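Local structure of nuclear inclusion protein A (Tobacco vein mottling virus, 3MMG) at residues Arg9-Ile14 with Val156-Gly161; Ile41-His46 with Asp81-Lys86; Lys75-Arg80 with Ala188-Ala193; Lys97-Gln102 with Asp160-Gly165. The protein probably acts as a 3C-type viral cysteine protease, cleaving peptide bonds. The protein carries 3 engineered substitutions. One frame throughout, in Å; residues are numbered along the deposited sequence.

Contact 1 (Arg9-Ile14 with Val156-Gly161)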
loop_
_atom_site.group_PDB
_atom_site.type_symbol
_atom_site.label_atom_id
_atom_site.label_comp_id
_atom_site.label_asym_id
_atom_site.label_seq_id
_atom_site.Cartn_x
_atom_site.Cartn_y
_atom_site.Cartn_z
ATOM N N ARG A 9 -3.742 -14.240 16.034
ATOM C CA ARG A 9 -3.140 -14.405 14.692
ATOM C C ARG A 9 -1.766 -13.764 14.660
ATOM O O ARG A 9 -1.541 -12.766 15.341
ATOM C CB ARG A 9 -4.050 -13.756 13.613
ATOM C CG ARG A 9 -3.454 -13.666 12.183
ATOM C CD ARG A 9 -4.504 -13.323 11.102
ATOM N NE ARG A 9 -5.432 -14.422 10.848
ATOM C CZ ARG A 9 -5.150 -15.525 10.155
ATOM N NH1 ARG A 9 -3.953 -15.712 9.607
ATOM N NH2 ARG A 9 -6.083 -16.466 10.020
ATOM N N ASP A 10 -0.875 -14.347 13.846
ATOM C CA ASP A 10 0.488 -13.869 13.699
ATOM C C ASP A 10 0.600 -12.967 12.480
ATOM O O ASP A 10 0.537 -13.447 11.335
ATOM C CB ASP A 10 1.430 -15.070 13.523
ATOM C CG ASP A 10 2.909 -14.712 13.747
ATOM O OD1 ASP A 10 3.290 -13.551 13.541
ATOM O OD2 ASP A 10 3.709 -15.608 14.126
ATOM N N PHE A 11 0.786 -11.667 12.712
ATOM C CA PHE A 11 0.941 -10.718 11.601
ATOM C C PHE A 11 2.394 -10.336 11.347
ATOM O O PHE A 11 2.707 -9.442 10.541
ATOM C CB PHE A 11 0.150 -9.424 11.877
ATOM C CG PHE A 11 -1.316 -9.649 12.034
ATOM C CD1 PHE A 11 -1.872 -9.814 13.293
ATOM C CD2 PHE A 11 -2.141 -9.674 10.913
ATOM C CE1 PHE A 11 -3.257 -10.006 13.424
ATOM C CE2 PHE A 11 -3.516 -9.863 11.033
ATOM C CZ PHE A 11 -4.060 -10.030 12.293
ATOM N N ASN A 12 3.304 -10.983 12.063
ATOM C CA ASN A 12 4.701 -10.577 11.979
ATOM C C ASN A 12 5.361 -10.735 10.624
ATOM O O ASN A 12 6.137 -9.862 10.222
ATOM C CB ASN A 12 5.508 -11.263 13.083
ATOM C CG ASN A 12 5.144 -10.723 14.432
ATOM O OD1 ASN A 12 5.491 -9.588 14.759
ATOM N ND2 ASN A 12 4.396 -11.499 15.196
ATOM N N PRO A 13 5.065 -11.830 9.902
ATOM C CA PRO A 13 5.639 -11.917 8.547
ATOM C C PRO A 13 5.254 -10.768 7.604
ATOM O O PRO A 13 6.058 -10.371 6.742
ATOM C CB PRO A 13 5.070 -13.228 8.021
ATOM C CG PRO A 13 4.862 -14.071 9.255
ATOM C CD PRO A 13 4.347 -13.066 10.263
ATOM N N ILE A 14 4.035 -10.249 7.753
ATOM C CA ILE A 14 3.636 -9.054 6.992
ATOM C C ILE A 14 4.410 -7.822 7.410
ATOM O O ILE A 14 4.964 -7.121 6.557
ATOM C CB ILE A 14 2.113 -8.803 7.086
ATOM C CG1 ILE A 14 1.355 -10.024 6.543
ATOM C CG2 ILE A 14 1.729 -7.509 6.351
ATOM C CD1 ILE A 14 -0.051 -10.138 7.066
ATOM N N VAL A 156 -5.240 -6.467 6.165
ATOM C CA VAL A 156 -5.015 -7.911 6.202
ATOM C C VAL A 156 -6.294 -8.619 6.647
ATOM O O VAL A 156 -6.897 -8.235 7.650
ATOM C CB VAL A 156 -3.839 -8.258 7.181
ATOM C CG1 VAL A 156 -3.595 -9.771 7.229
ATOM C CG2 VAL A 156 -2.562 -7.554 6.741
ATOM N N SER A 157 -6.716 -9.646 5.919
ATOM C CA SER A 157 -7.913 -10.392 6.330
ATOM C C SER A 157 -7.679 -11.181 7.631
ATOM O O SER A 157 -6.661 -11.853 7.785
ATOM C CB SER A 157 -8.275 -11.413 5.243
ATOM O OG SER A 157 -9.315 -12.264 5.726
ATOM N N ILE A 158 -8.625 -11.104 8.557
ATOM C CA ILE A 158 -8.548 -11.955 9.745
ATOM C C ILE A 158 -9.127 -13.354 9.492
ATOM O O ILE A 158 -9.108 -14.223 10.392
ATOM C CB ILE A 158 -9.190 -11.278 10.988
ATOM C CG1 ILE A 158 -10.590 -10.717 10.679
ATOM C CG2 ILE A 158 -8.313 -10.166 11.469
ATOM C CD1 ILE A 158 -11.726 -11.731 10.570
ATOM N N ILE A 159 -9.624 -13.598 8.278
ATOM C CA ILE A 159 -10.050 -14.956 7.891
ATOM C C ILE A 159 -8.833 -15.847 7.599
ATOM O O ILE A 159 -8.694 -16.938 8.155
ATOM C CB ILE A 159 -10.995 -14.942 6.652
ATOM C CG1 ILE A 159 -12.197 -13.989 6.846
ATOM C CG2 ILE A 159 -11.458 -16.364 6.321
ATOM C CD1 ILE A 159 -13.085 -14.304 8.052
ATOM N N ASP A 160 -7.940 -15.369 6.735
ATOM C CA ASP A 160 -6.819 -16.189 6.262
ATOM C C ASP A 160 -5.462 -15.471 6.231
ATOM O O ASP A 160 -4.468 -16.029 5.718
ATOM C CB ASP A 160 -7.158 -16.749 4.872
ATOM C CG ASP A 160 -7.319 -15.656 3.812
ATOM O OD1 ASP A 160 -7.133 -14.444 4.123
ATOM O OD2 ASP A 160 -7.686 -16.015 2.672
ATOM N N GLY A 161 -5.398 -14.256 6.791
ATOM C CA GLY A 161 -4.141 -13.489 6.809
ATOM C C GLY A 161 -3.611 -12.994 5.465
ATOM O O GLY A 161 -2.494 -12.502 5.389
HETATM O O HOH W 1 -7.712 -14.420 12.619
#

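Contact 2 (Ile41-His46 with Asp81-Lys86)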
loop_
_atom_site.group_PDB
_atom_site.type_symbol
_atom_site.label_atom_id
_atom_site.label_comp_id
_atom_site.label_asym_id
_atom_site.label_seq_id
_atom_site.Cartn_x
_atom_site.Cartn_y
_atom_site.Cartn_z
ATOM N N ILE A 41 8.832 -3.066 -4.750
ATOM C CA ILE A 41 8.124 -2.296 -3.727
ATOM C C ILE A 41 6.734 -1.980 -4.243
ATOM O O ILE A 41 6.591 -1.430 -5.332
ATOM C CB ILE A 41 8.845 -0.939 -3.432
ATOM C CG1 ILE A 41 10.329 -1.172 -3.081
ATOM C CG2 ILE A 41 8.139 -0.156 -2.305
ATOM C CD1 ILE A 41 10.543 -2.002 -1.868
ATOM N N ILE A 42 5.724 -2.339 -3.456
ATOM C CA ILE A 42 4.326 -2.110 -3.824
ATOM C C ILE A 42 3.905 -0.883 -3.034
ATOM O O ILE A 42 4.108 -0.818 -1.802
ATOM C CB ILE A 42 3.463 -3.313 -3.414
ATOM C CG1 ILE A 42 3.837 -4.594 -4.206
ATOM C CG2 ILE A 42 1.974 -2.975 -3.518
ATOM C CD1 ILE A 42 3.566 -5.886 -3.433
ATOM N N ALA A 43 3.354 0.111 -3.722
ATOM C CA ALA A 43 3.007 1.359 -3.057
ATOM C C ALA A 43 1.743 1.951 -3.668
ATOM O O ALA A 43 1.230 1.437 -4.654
ATOM C CB ALA A 43 4.174 2.358 -3.163
ATOM N N ASN A 44 1.253 3.039 -3.082
ATOM C CA ASN A 44 0.186 3.817 -3.739
ATOM C C ASN A 44 0.740 4.553 -4.961
ATOM O O ASN A 44 1.855 5.064 -4.912
ATOM C CB ASN A 44 -0.379 4.876 -2.801
ATOM C CG ASN A 44 -1.006 4.287 -1.552
ATOM O OD1 ASN A 44 -0.342 4.162 -0.532
ATOM N ND2 ASN A 44 -2.272 3.877 -1.644
ATOM N N GLN A 45 -0.037 4.636 -6.048
ATOM C CA GLN A 45 0.339 5.572 -7.148
ATOM C C GLN A 45 0.562 7.000 -6.674
ATOM O O GLN A 45 1.472 7.686 -7.170
ATOM C CB GLN A 45 -0.696 5.588 -8.281
ATOM C CG GLN A 45 -0.649 4.329 -9.126
ATOM C CD GLN A 45 -1.621 4.373 -10.274
ATOM O OE1 GLN A 45 -2.091 5.435 -10.636
ATOM N NE2 GLN A 45 -1.920 3.220 -10.852
ATOM N N HIS A 46 -0.213 7.438 -5.691
ATOM C CA HIS A 46 -0.136 8.819 -5.224
ATOM C C HIS A 46 1.151 9.195 -4.481
ATOM O O HIS A 46 1.388 10.373 -4.198
ATOM C CB HIS A 46 -1.388 9.229 -4.455
ATOM C CG HIS A 46 -1.421 8.816 -3.013
ATOM N ND1 HIS A 46 -2.144 7.723 -2.581
ATOM C CD2 HIS A 46 -0.927 9.408 -1.896
ATOM C CE1 HIS A 46 -2.059 7.637 -1.262
ATOM N NE2 HIS A 46 -1.333 8.651 -0.819
ATOM N N ASP A 81 -5.229 2.912 -7.231
ATOM C CA ASP A 81 -4.125 3.617 -6.566
ATOM C C ASP A 81 -3.043 2.668 -6.048
ATOM O O ASP A 81 -2.667 2.758 -4.878
ATOM C CB ASP A 81 -4.678 4.491 -5.436
ATOM C CG ASP A 81 -3.621 5.399 -4.821
ATOM O OD1 ASP A 81 -2.642 5.756 -5.535
ATOM O OD2 ASP A 81 -3.787 5.746 -3.640
ATOM N N ILE A 82 -2.572 1.770 -6.918
ATOM C CA ILE A 82 -1.445 0.858 -6.650
ATOM C C ILE A 82 -0.408 0.902 -7.784
ATOM O O ILE A 82 -0.753 0.951 -8.974
ATOM C CB ILE A 82 -1.912 -0.605 -6.439
ATOM C CG1 ILE A 82 -2.986 -0.668 -5.327
ATOM C CG2 ILE A 82 -0.690 -1.521 -6.083
ATOM C CD1 ILE A 82 -3.559 -2.076 -5.058
ATOM N N ILE A 83 0.866 0.882 -7.402
ATOM C CA ILE A 83 1.970 0.849 -8.357
ATOM C C ILE A 83 3.025 -0.121 -7.835
ATOM O O ILE A 83 3.144 -0.305 -6.629
ATOM C CB ILE A 83 2.570 2.259 -8.605
ATOM C CG1 ILE A 83 3.543 2.220 -9.791
ATOM C CG2 ILE A 83 3.239 2.827 -7.346
ATOM C CD1 ILE A 83 3.571 3.508 -10.547
ATOM N N VAL A 84 3.739 -0.767 -8.748
ATOM C CA VAL A 84 4.835 -1.653 -8.393
ATOM C C VAL A 84 6.106 -1.001 -8.924
ATOM O O VAL A 84 6.145 -0.549 -10.059
ATOM C CB VAL A 84 4.673 -3.095 -8.962
ATOM C CG1 VAL A 84 5.759 -3.980 -8.425
ATOM C CG2 VAL A 84 3.289 -3.708 -8.574
ATOM N N ILE A 85 7.129 -0.929 -8.079
ATOM C CA ILE A 85 8.401 -0.291 -8.444
ATOM C C ILE A 85 9.468 -1.364 -8.394
ATOM O O ILE A 85 9.569 -2.091 -7.403
ATOM C CB ILE A 85 8.776 0.835 -7.426
ATOM C CG1 ILE A 85 7.606 1.816 -7.207
ATOM C CG2 ILE A 85 10.021 1.577 -7.866
ATOM C CD1 ILE A 85 7.673 2.489 -5.876
ATOM N N LYS A 86 10.280 -1.467 -9.450
ATOM C CA LYS A 86 11.338 -2.465 -9.459
ATOM C C LYS A 86 12.637 -1.831 -8.956
ATOM O O LYS A 86 13.040 -0.780 -9.428
ATOM C CB LYS A 86 11.554 -3.048 -10.860
ATOM C CG LYS A 86 12.410 -4.318 -10.845
ATOM C CD LYS A 86 12.640 -4.880 -12.234
ATOM C CE LYS A 86 13.464 -6.177 -12.158
ATOM N NZ LYS A 86 13.206 -7.066 -13.348
#

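Contact 3 (Lys75-Arg80 with Ala188-Ala193)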
loop_
_atom_site.group_PDB
_atom_site.type_symbol
_atom_site.label_atom_id
_atom_site.label_comp_id
_atom_site.label_asym_id
_atom_site.label_seq_id
_atom_site.Cartn_x
_atom_site.Cartn_y
_atom_site.Cartn_z
ATOM N N LYS A 75 5.367 -0.385 -12.745
ATOM C CA LYS A 75 4.232 -1.061 -13.378
ATOM C C LYS A 75 2.978 -0.648 -12.606
ATOM O O LYS A 75 2.755 -1.132 -11.485
ATOM C CB LYS A 75 4.413 -2.580 -13.322
ATOM C CG LYS A 75 3.433 -3.369 -14.183
ATOM C CD LYS A 75 3.647 -4.869 -14.037
ATOM C CE LYS A 75 4.879 -5.363 -14.793
ATOM N NZ LYS A 75 4.982 -6.877 -14.744
ATOM N N PRO A 76 2.184 0.286 -13.165
ATOM C CA PRO A 76 0.942 0.645 -12.480
ATOM C C PRO A 76 -0.104 -0.464 -12.584
ATOM O O PRO A 76 -0.145 -1.202 -13.574
ATOM C CB PRO A 76 0.469 1.894 -13.242
ATOM C CG PRO A 76 0.987 1.674 -14.650
ATOM C CD PRO A 76 2.375 1.069 -14.410
ATOM N N VAL A 77 -0.938 -0.599 -11.555
ATOM C CA VAL A 77 -2.147 -1.409 -11.698
ATOM C C VAL A 77 -3.157 -0.395 -12.235
ATOM O O VAL A 77 -3.707 0.375 -11.479
ATOM C CB VAL A 77 -2.645 -1.959 -10.328
ATOM C CG1 VAL A 77 -3.888 -2.836 -10.535
ATOM C CG2 VAL A 77 -1.538 -2.759 -9.593
ATOM N N GLU A 78 -3.342 -0.343 -13.557
ATOM C CA GLU A 78 -4.086 0.765 -14.143
ATOM C C GLU A 78 -5.538 0.816 -13.633
ATOM O O GLU A 78 -6.198 -0.220 -13.521
ATOM C CB GLU A 78 -4.032 0.707 -15.685
ATOM C CG GLU A 78 -2.636 0.988 -16.277
ATOM C CD GLU A 78 -2.178 2.469 -16.227
ATOM O OE1 GLU A 78 -2.763 3.312 -15.500
ATOM O OE2 GLU A 78 -1.184 2.788 -16.916
ATOM N N GLY A 79 -6.017 2.019 -13.316
ATOM C CA GLY A 79 -7.379 2.184 -12.823
ATOM C C GLY A 79 -7.495 2.215 -11.296
ATOM O O GLY A 79 -8.564 2.501 -10.759
ATOM N N ARG A 80 -6.400 1.941 -10.585
ATOM C CA ARG A 80 -6.458 2.017 -9.121
ATOM C C ARG A 80 -5.170 2.552 -8.515
ATOM O O ARG A 80 -4.150 2.630 -9.203
ATOM C CB ARG A 80 -6.844 0.680 -8.509
ATOM C CG ARG A 80 -5.730 -0.356 -8.574
ATOM C CD ARG A 80 -6.232 -1.731 -8.130
ATOM N NE ARG A 80 -7.109 -2.298 -9.163
ATOM C CZ ARG A 80 -7.875 -3.378 -9.019
ATOM N NH1 ARG A 80 -7.896 -4.056 -7.864
ATOM N NH2 ARG A 80 -8.627 -3.792 -10.048
ATOM N N ALA A 188 1.090 -13.196 -9.840
ATOM C CA ALA A 188 1.305 -13.774 -11.169
ATOM C C ALA A 188 1.337 -12.713 -12.268
ATOM O O ALA A 188 2.243 -12.706 -13.101
ATOM C CB ALA A 188 0.246 -14.837 -11.466
ATOM N N THR A 189 0.369 -11.803 -12.242
ATOM C CA THR A 189 0.182 -10.800 -13.292
ATOM C C THR A 189 1.148 -9.622 -13.235
ATOM O O THR A 189 1.600 -9.143 -14.282
ATOM C CB THR A 189 -1.265 -10.254 -13.283
ATOM O OG1 THR A 189 -2.179 -11.351 -13.296
ATOM C CG2 THR A 189 -1.539 -9.343 -14.484
ATOM N N TYR A 190 1.452 -9.140 -12.033
ATOM C CA TYR A 190 2.217 -7.907 -11.890
ATOM C C TYR A 190 3.658 -8.131 -11.413
ATOM O O TYR A 190 4.563 -7.376 -11.778
ATOM C CB TYR A 190 1.487 -6.904 -10.993
ATOM C CG TYR A 190 0.243 -6.342 -11.641
ATOM C CD1 TYR A 190 -0.983 -7.020 -11.555
ATOM C CD2 TYR A 190 0.303 -5.157 -12.378
ATOM C CE1 TYR A 190 -2.123 -6.518 -12.175
ATOM C CE2 TYR A 190 -0.816 -4.651 -12.997
ATOM C CZ TYR A 190 -2.029 -5.326 -12.895
ATOM O OH TYR A 190 -3.139 -4.793 -13.532
ATOM N N LEU A 191 3.882 -9.171 -10.618
ATOM C CA LEU A 191 5.222 -9.388 -10.076
ATOM C C LEU A 191 6.006 -10.431 -10.870
ATOM O O LEU A 191 7.161 -10.193 -11.227
ATOM C CB LEU A 191 5.183 -9.728 -8.576
ATOM C CG LEU A 191 4.308 -8.800 -7.708
ATOM C CD1 LEU A 191 4.415 -9.117 -6.224
ATOM C CD2 LEU A 191 4.682 -7.358 -7.967
ATOM N N ASP A 192 5.389 -11.573 -11.145
ATOM C CA ASP A 192 6.084 -12.686 -11.800
ATOM C C ASP A 192 6.296 -12.375 -13.279
ATOM O O ASP A 192 7.254 -12.860 -13.891
ATOM C CB ASP A 192 5.302 -13.997 -11.642
ATOM C CG ASP A 192 5.318 -14.540 -10.208
ATOM O OD1 ASP A 192 6.121 -14.073 -9.381
ATOM O OD2 ASP A 192 4.517 -15.451 -9.897
ATOM N N ALA A 193 5.415 -11.546 -13.837
ATOM C CA ALA A 193 5.408 -11.244 -15.269
ATOM C C ALA A 193 6.581 -10.374 -15.709
ATOM O O ALA A 193 6.793 -9.272 -15.179
ATOM C CB ALA A 193 4.090 -10.604 -15.669
HETATM O O HOH W 2 2.559 -7.623 -16.206
HETATM O O HOH W 3 -2.895 -2.779 -15.297
#

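Contact 4 (Lys97-Gln102 with Asp160-Gly165). With FMT (formic acid), chain E.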
loop_
_atom_site.group_PDB
_atom_site.type_symbol
_atom_site.label_atom_id
_atom_site.label_comp_id
_atom_site.label_asym_id
_atom_site.label_seq_id
_atom_site.Cartn_x
_atom_site.Cartn_y
_atom_site.Cartn_z
ATOM N N LYS A 97 6.861 -14.626 -0.202
ATOM C CA LYS A 97 5.895 -15.552 0.389
ATOM C C LYS A 97 4.532 -14.961 0.732
ATOM O O LYS A 97 3.580 -15.723 0.918
ATOM C CB LYS A 97 6.483 -16.248 1.610
ATOM C CG LYS A 97 7.708 -17.102 1.266
ATOM C CD LYS A 97 8.293 -17.802 2.497
ATOM C CE LYS A 97 9.691 -18.368 2.186
ATOM N NZ LYS A 97 10.747 -17.279 2.153
ATOM N N LEU A 98 4.439 -13.637 0.875
ATOM C CA LEU A 98 3.140 -13.011 1.207
ATOM C C LEU A 98 2.080 -13.407 0.178
ATOM O O LEU A 98 2.381 -13.537 -1.007
ATOM C CB LEU A 98 3.240 -11.489 1.233
ATOM C CG LEU A 98 4.169 -10.782 2.211
ATOM C CD1 LEU A 98 4.230 -9.291 1.797
ATOM C CD2 LEU A 98 3.727 -10.957 3.637
ATOM N N LYS A 99 0.836 -13.584 0.643
ATOM C CA LYS A 99 -0.307 -13.816 -0.251
ATOM C C LYS A 99 -1.195 -12.575 -0.346
ATOM O O LYS A 99 -1.471 -11.927 0.681
ATOM C CB LYS A 99 -1.158 -14.998 0.227
ATOM C CG LYS A 99 -0.377 -16.318 0.356
ATOM C CD LYS A 99 0.105 -16.842 -0.961
ATOM C CE LYS A 99 0.839 -18.162 -0.759
ATOM N NZ LYS A 99 2.249 -18.082 -1.278
ATOM N N PHE A 100 -1.651 -12.291 -1.565
ATOM C CA PHE A 100 -2.534 -11.163 -1.894
ATOM C C PHE A 100 -3.801 -11.705 -2.539
ATOM O O PHE A 100 -3.734 -12.577 -3.400
ATOM C CB PHE A 100 -1.892 -10.173 -2.896
ATOM C CG PHE A 100 -0.570 -9.583 -2.435
ATOM C CD1 PHE A 100 0.620 -10.316 -2.555
ATOM C CD2 PHE A 100 -0.514 -8.303 -1.887
ATOM C CE1 PHE A 100 1.850 -9.787 -2.120
ATOM C CE2 PHE A 100 0.722 -7.751 -1.463
ATOM C CZ PHE A 100 1.899 -8.490 -1.588
ATOM N N ARG A 101 -4.950 -11.149 -2.177
ATOM C CA ARG A 101 -6.176 -11.484 -2.922
ATOM C C ARG A 101 -7.178 -10.358 -2.822
ATOM O O ARG A 101 -7.015 -9.445 -2.055
ATOM C CB ARG A 101 -6.784 -12.783 -2.426
ATOM C CG ARG A 101 -7.324 -12.743 -1.035
ATOM C CD ARG A 101 -8.147 -13.982 -0.669
ATOM N NE ARG A 101 -8.420 -13.962 0.772
ATOM C CZ ARG A 101 -9.419 -13.289 1.363
ATOM N NH1 ARG A 101 -10.295 -12.563 0.655
ATOM N NH2 ARG A 101 -9.538 -13.337 2.681
ATOM N N GLN A 102 -8.240 -10.446 -3.604
ATOM C CA GLN A 102 -9.292 -9.448 -3.510
ATOM C C GLN A 102 -10.125 -9.706 -2.234
ATOM O O GLN A 102 -10.370 -10.865 -1.865
ATOM C CB GLN A 102 -10.236 -9.590 -4.692
ATOM C CG GLN A 102 -9.686 -9.193 -6.041
ATOM C CD GLN A 102 -10.806 -9.227 -7.070
ATOM O OE1 GLN A 102 -11.288 -10.304 -7.427
ATOM N NE2 GLN A 102 -11.249 -8.061 -7.509
ATOM N N ASP A 160 -7.940 -15.369 6.735
ATOM C CA ASP A 160 -6.819 -16.189 6.262
ATOM C C ASP A 160 -5.462 -15.471 6.231
ATOM O O ASP A 160 -4.468 -16.029 5.718
ATOM C CB ASP A 160 -7.158 -16.749 4.872
ATOM C CG ASP A 160 -7.319 -15.656 3.812
ATOM O OD1 ASP A 160 -7.133 -14.444 4.123
ATOM O OD2 ASP A 160 -7.686 -16.015 2.672
ATOM N N GLY A 161 -5.398 -14.256 6.791
ATOM C CA GLY A 161 -4.141 -13.489 6.809
ATOM C C GLY A 161 -3.611 -12.994 5.465
ATOM O O GLY A 161 -2.494 -12.502 5.389
ATOM N N ASN A 162 -4.410 -13.096 4.407
ATOM C CA ASN A 162 -4.017 -12.542 3.113
ATOM C C ASN A 162 -4.069 -11.012 3.138
ATOM O O ASN A 162 -4.890 -10.420 3.843
ATOM C CB ASN A 162 -4.937 -13.026 2.000
ATOM C CG ASN A 162 -4.679 -14.486 1.577
ATOM O OD1 ASN A 162 -4.124 -15.335 2.325
ATOM N ND2 ASN A 162 -5.103 -14.783 0.358
ATOM N N ILE A 163 -3.191 -10.387 2.359
ATOM C CA ILE A 163 -3.238 -8.929 2.211
ATOM C C ILE A 163 -4.307 -8.607 1.172
ATOM O O ILE A 163 -4.248 -9.135 0.053
ATOM C CB ILE A 163 -1.878 -8.383 1.771
ATOM C CG1 ILE A 163 -0.789 -8.777 2.810
ATOM C CG2 ILE A 163 -1.946 -6.861 1.532
ATOM C CD1 ILE A 163 0.608 -8.406 2.375
ATOM N N LEU A 164 -5.264 -7.740 1.535
ATOM C CA LEU A 164 -6.424 -7.470 0.659
ATOM C C LEU A 164 -6.311 -6.122 -0.041
ATOM O O LEU A 164 -6.994 -5.875 -1.032
ATOM C CB LEU A 164 -7.725 -7.497 1.442
ATOM C CG LEU A 164 -8.036 -8.765 2.235
ATOM C CD1 LEU A 164 -9.461 -8.670 2.785
ATOM C CD2 LEU A 164 -7.808 -10.047 1.440
ATOM N N GLY A 165 -5.453 -5.251 0.488
ATOM C CA GLY A 165 -5.416 -3.890 -0.054
ATOM C C GLY A 165 -4.400 -3.086 0.717
ATOM O O GLY A 165 -3.773 -3.590 1.655
HETATM C C FMT E . 2.269 -15.059 -3.566
HETATM O O1 FMT E . 3.267 -15.465 -2.952
HETATM O O2 FMT E . 1.496 -15.770 -4.227
HETATM O O HOH W 4 -0.133 -12.607 3.480
#

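Contact 1 (Arg9-Ile14 with Val156-Gly161)
The hairpin connection leaving strand 154-157 of the C-terminal beta-barrel is met by the N-terminal arm, Arg9 touching its backbone and Phe11 and Ile14 touching Val156. Chi1 of Arg9 (171°) turns its chain toward the connection, where one face of the guanidinium lies over Gly161 N, 3.5 Å from NH1 and near the rim of the group. Gly161 has no side chain, so the guanidinium can lie against its backbone; its positive phi also favours glycine. A water joins Arg9 NE (2.9 Å) to Ile158 O (2.6 Å), accepting from the first and donating to the second. Nearer the backbone, Arg9 packs CG over a face of the Phe11 ring. That ring turns its edge to the strand, with CE2 3.8 Å from Val156 CG1. Ile14 reaches Val156 tip to tip, its CD1 3.6 Å from both CG1 and CG2. Phe11 stands at the N-cap position of the short helix carrying Ile14, and Asp10 OD1 accepts from Asn12 N (3.0 Å) in an Asx turn. Val112 of strand 109-116 lines the same apolar patch. Methyls and an aromatic edge thus close the buried side, whereas Arg9 reaches the carbonyl of Ile158 through a water.

Contact 2 (Ile41-His46 with Asp81-Lys86)
Asp81 meets His46 through a His-carboxylate hydrogen bond: His46 ND1 donates to Asp81 OD2 at 2.8 Å, in the plane of the imidazole and on the syn lone pair of the oxygen. The other oxygen, OD1, accepts from His46 N (3.0 Å), again on the syn side, so one carboxylate holds both the ring and the backbone of the histidine. Chi1 of Asp81 (-172°) sets CG anti to the backbone N and swings the carboxylate to the histidine. Asn44 ND2 comes to OD2 from above the carboxylate plane (3.1 Å), and Ser168 OG is a further partner of that oxygen; both bond the carboxylate directly, a second shell for the histidine that would restrain its rotation. Gln45 NE2 donates to Ile82 O (3.2 Å), in the residue after Asp81. On its far side His46 NE2 bonds a polar side chain of the bound peptide, consistent with a place beside the substrate cleft.

Behind the polar cluster the chains become antiparallel strands in the N-terminal barrel of the chymotrypsin-like fold. Ile41 with Ile85 and Ala43 with Ile83 are hydrogen-bonded pairs, as in Ala43 N to Ile83 O (2.9 Å, N-H...O 170°); Ile42 with Val84 is non-hydrogen-bonded. Beta-branched residues suit such extended backbone. Ile41, Ala43, Ile83 and Ile85 share one face, where Leu21 of strand 18-25 and Met74 of strand 74-76 pack; Ile42 and Val84 face Phe186 of helix 186-192.

Contact 3 (Lys75-Arg80 with Ala188-Ala193)
Lys75 and Tyr190 bring their CA atoms to 7.3 Å where strand 74-76 runs into the type II beta turn Val77-Arg80 and the last part of helix 186-192 contains a wider, pi-type turn. The contact joins the two halves of a chymotrypsin-like, two-barrel fold: the strand belongs to the N-terminal barrel, and the helix follows the last strand of the C-terminal one.

Lysine suits this place because its long chain can carry a cation to the carbonyls at the end of a helix. Bent at chi3 (-76°), it brings NZ to Tyr190 O (3.0 Å) and Ala193 O (3.0 Å), lying above both carbonyl planes. A water accepting from NZ passes the bond on to Thr189 O, and Asp195 O is a further partner. Four oxygens thus surround NZ, so its three hydrogens must be shared among them. The negative end of the helix would probably favour the charged form of this amine, which also makes a cation-pi contact with Trp197.

On the way its methylenes slant across the tyrosine, CD 3.7 Å from Tyr190 CD2. Val77 CG2 sits over one face of the ring, 4.1 Å from the centroid and 17° off the normal, a CH-pi contact, while CG1 touches the phenol end. Pro76 O faces the ring edge, 3.6 Å from CE2. Tyr190 OH is linked to the turn through a water 2.7 Å from it, which accepts from Glu78 N at 3.0 Å.

Contact 4 (Lys97-Gln102 with Asp160-Gly165)
A single beta bridge, Phe100 with Ile163, fastens the linker between the two barrels to the start of strand 163-171, just after an Asx turn in the hairpin of the C-terminal barrel. Ile163 N donates to Lys99 O (2.9 Å), and Arg101 N donates back to Ile163 O (3.1 Å).

Beside the bridge Arg101 forms a salt bridge with the side chain of Asp160. The guanidinium grips side-on, NE to OD2 (2.9 Å) and NH2 to OD1 (3.0 Å), although its plane and that of the carboxylate stand 62° apart. Asn162 N, closing the Asx turn, approaches OD1 from the opposite face, so that oxygen is held from both sides. Leu164 CD2 sits over the centre of the guanidinium, 3.6 Å above its plane, and gives the flat group an apolar seat. Asp107 is a second acidic partner of NH2, and the two nearby carboxylates would probably stabilise the arginine's charge.

Ile163, branched and apolar, packs against Leu98 and Phe100: its CD1 touches both Leu98 CD1 (3.8 Å) and Phe100 CE2 (3.9 Å), and Phe182 and Phe186 meet the phenylalanine ring edge-to-face. Leu164 and Gly165 form a classic beta bulge facing Leu155. At the solvent side, Lys99 NZ donates to a bound formic acid molecule, probably from the crystallisation liquor, and one water accepts from Lys99 N and donates to Gly161 O at 3.0 Å.

Overall arrangement
Contact 2 is the buried one, near the middle of the molecule; contacts 1, 3 and 4 are only partly buried and lie farther out. Contacts 2 and 3 share the sheet of the N-terminal barrel, strands 83-86 and 74-76 being neighbours in it, and Gln45 of the former lies against Val77 and Arg80 of the latter. Contacts 1 and 4 end on the same hairpin of the C-terminal barrel, sharing Asp160 and Gly161. Ile42 touching Phe100 links contacts 2 and 4. Regular strand pairing and a single buried carboxylate gripped by several donors mark contact 2, whereas in contact 4 the carboxylate pairs with an arginine; in contacts 1 and 3 waters and long cationic side chains reach carbonyl oxygens.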